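Local coordinates for protein elastase inhibitor AFUEI (Aspergillus fumigatus Af293, PDB 3W0D) that inhibits the elastase of its own fungus non-competitively with a nanomolar Ki and also inhibits human leukocyte elastase, at residues L37-M42 and N53-E58. Sequence-based numbering, arbitrary orientation.
Sequences LHPGDM and NIQVNE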
loop_
_atom_site.group_PDB
_atom_site.type_symbol
_atom_site.label_atom_id
_atom_site.label_comp_id
_atom_site.label_asym_id
_atom_site.label_seq_id
_atom_site.Cartn_x
_atom_site.Cartn_y
_atom_site.Cartn_z
ATOM N N LEU A 37 -5.266 8.580 -3.286
ATOM C CA LEU A 37 -3.893 9.074 -3.370
ATOM C C LEU A 37 -3.573 9.638 -4.746
ATOM O O LEU A 37 -3.837 8.997 -5.763
ATOM C CB LEU A 37 -2.912 7.945 -3.055
ATOM C CG LEU A 37 -2.946 7.424 -1.620
ATOM C CD1 LEU A 37 -2.268 6.059 -1.513
ATOM C CD2 LEU A 37 -2.262 8.446 -0.727
ATOM N N HIS A 38 -2.995 10.832 -4.773
ATOM C CA HIS A 38 -2.638 11.463 -6.035
ATOM C C HIS A 38 -1.160 11.800 -6.069
ATOM O O HIS A 38 -0.525 11.957 -5.031
ATOM C CB HIS A 38 -3.381 12.785 -6.235
ATOM C CG HIS A 38 -4.859 12.699 -6.055
ATOM N ND1 HIS A 38 -5.465 12.769 -4.818
ATOM C CD2 HIS A 38 -5.859 12.595 -6.960
ATOM C CE1 HIS A 38 -6.776 12.715 -4.971
ATOM N NE2 HIS A 38 -7.041 12.611 -6.262
ATOM N N PRO A 39 -0.595 11.907 -7.280
ATOM C CA PRO A 39 0.811 12.245 -7.507
ATOM C C PRO A 39 1.084 13.605 -6.869
ATOM O O PRO A 39 0.327 14.549 -7.084
ATOM C CB PRO A 39 0.928 12.289 -9.039
ATOM C CG PRO A 39 -0.457 11.893 -9.581
ATOM C CD PRO A 39 -1.167 11.235 -8.458
ATOM N N GLY A 40 2.149 13.694 -6.074
ATOM C CA GLY A 40 2.481 14.950 -5.420
ATOM C C GLY A 40 1.895 15.143 -4.024
ATOM O O GLY A 40 2.361 15.996 -3.276
ATOM N N ASP A 41 0.874 14.370 -3.664
ATOM C CA ASP A 41 0.251 14.489 -2.342
ATOM C C ASP A 41 1.242 14.305 -1.199
ATOM O O ASP A 41 2.009 13.344 -1.184
ATOM C CB ASP A 41 -0.857 13.442 -2.175
ATOM C CG ASP A 41 -2.125 13.782 -2.941
ATOM O OD1 ASP A 41 -2.098 14.680 -3.809
ATOM O OD2 ASP A 41 -3.158 13.129 -2.675
ATOM N N MET A 42 1.214 15.215 -0.233
ATOM C CA MET A 42 2.098 15.099 0.920
ATOM C C MET A 42 1.299 14.443 2.042
ATOM O O MET A 42 0.183 14.863 2.355
ATOM C CB MET A 42 2.617 16.472 1.351
ATOM C CG MET A 42 3.439 17.182 0.272
ATOM S SD MET A 42 4.547 18.439 0.938
ATOM C CE MET A 42 3.358 19.737 1.302
ATOM N N ASN A 53 -7.119 2.696 0.338
ATOM C CA ASN A 53 -6.407 3.696 -0.464
ATOM C C ASN A 53 -6.535 3.361 -1.937
ATOM O O ASN A 53 -6.268 2.228 -2.353
ATOM C CB ASN A 53 -4.914 3.718 -0.123
ATOM C CG ASN A 53 -4.656 4.063 1.307
ATOM O OD1 ASN A 53 -4.629 5.236 1.682
ATOM N ND2 ASN A 53 -4.479 3.039 2.133
ATOM N N ILE A 54 -6.942 4.345 -2.724
ATOM C CA ILE A 54 -7.076 4.150 -4.158
ATOM C C ILE A 54 -6.010 5.020 -4.809
ATOM O O ILE A 54 -6.064 6.241 -4.701
ATOM C CB ILE A 54 -8.453 4.620 -4.686
ATOM C CG1 ILE A 54 -9.602 3.918 -3.948
ATOM C CG2 ILE A 54 -8.526 4.362 -6.177
ATOM C CD1 ILE A 54 -9.638 2.422 -4.130
ATOM N N GLN A 55 -5.035 4.396 -5.460
ATOM C CA GLN A 55 -3.975 5.143 -6.117
ATOM C C GLN A 55 -4.460 5.545 -7.504
ATOM O O GLN A 55 -4.870 4.705 -8.300
ATOM C CB GLN A 55 -2.711 4.290 -6.226
ATOM C CG GLN A 55 -1.535 4.984 -6.909
ATOM C CD GLN A 55 -0.968 6.143 -6.117
ATOM O OE1 GLN A 55 -0.394 5.958 -5.036
ATOM N NE2 GLN A 55 -1.133 7.357 -6.648
ATOM N N VAL A 56 -4.424 6.843 -7.779
ATOM C CA VAL A 56 -4.863 7.388 -9.057
ATOM C C VAL A 56 -3.679 8.068 -9.741
ATOM O O VAL A 56 -2.806 8.602 -9.059
ATOM C CB VAL A 56 -5.995 8.402 -8.799
ATOM C CG1 VAL A 56 -5.674 9.734 -9.423
ATOM C CG2 VAL A 56 -7.301 7.849 -9.316
ATOM N N ASN A 57 -3.617 8.040 -11.072
ATOM C CA ASN A 57 -2.510 8.711 -11.755
ATOM C C ASN A 57 -2.888 10.141 -12.126
ATOM O O ASN A 57 -3.935 10.638 -11.714
ATOM C CB ASN A 57 -2.037 7.938 -13.003
ATOM C CG ASN A 57 -3.063 7.909 -14.127
ATOM O OD1 ASN A 57 -4.015 8.690 -14.152
ATOM N ND2 ASN A 57 -2.858 7.008 -15.073
ATOM N N GLU A 58 -2.041 10.813 -12.898
ATOM C CA GLU A 58 -2.322 12.203 -13.247
ATOM C C GLU A 58 -3.508 12.372 -14.172
ATOM O O GLU A 58 -3.990 13.486 -14.353
ATOM C CB GLU A 58 -1.103 12.868 -13.887
ATOM C CG GLU A 58 -0.855 12.472 -15.342
ATOM C CD GLU A 58 -0.398 13.650 -16.193
ATOM O OE1 GLU A 58 -0.045 13.439 -17.371
ATOM O OE2 GLU A 58 -0.396 14.792 -15.691
#
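Leu37 is bracketed by the backbone of strand 52-56. Leu37 N gives a hydrogen bond to Ile54 O at 2.8 Å, and Leu37 O takes one from Val56 N at 3.0 Å. The side chain of Leu37 lies on the same face of the sheet as Gln55. Leu37 CB sits 3.8 Å from Gln55 OE1 and nearly as close to Ile54 O. With CG placed beside the backbone N (chi1 -67°), CD1 reaches back along the neighbouring strand. Leu37 CD1 touches Asn53 CB at 3.8 Å and also lies near Gln55 OE1. Asn53 in turn is held by Arg35 through OD1. Strands 34-37 and 52-56 pair in parallel here, at one edge of the mixed sheet of three strands within this I78-family chain; strand 62-67 runs antiparallel on the other side of 52-56. The Gln55 chain bends at chi2 (67°), and its NE2 bonds to Val56 O from above the carbonyl plane. Beyond the strand, Pro39 CD comes within 3.2 Å of Val56 O. Pro39 is the second residue of a type II turn from His38 to Asp41. His38 ND1 bonds in its ring plane to Asp41 OD2 at 3.2 Å, while His38 CD2 meets Val56 CG1.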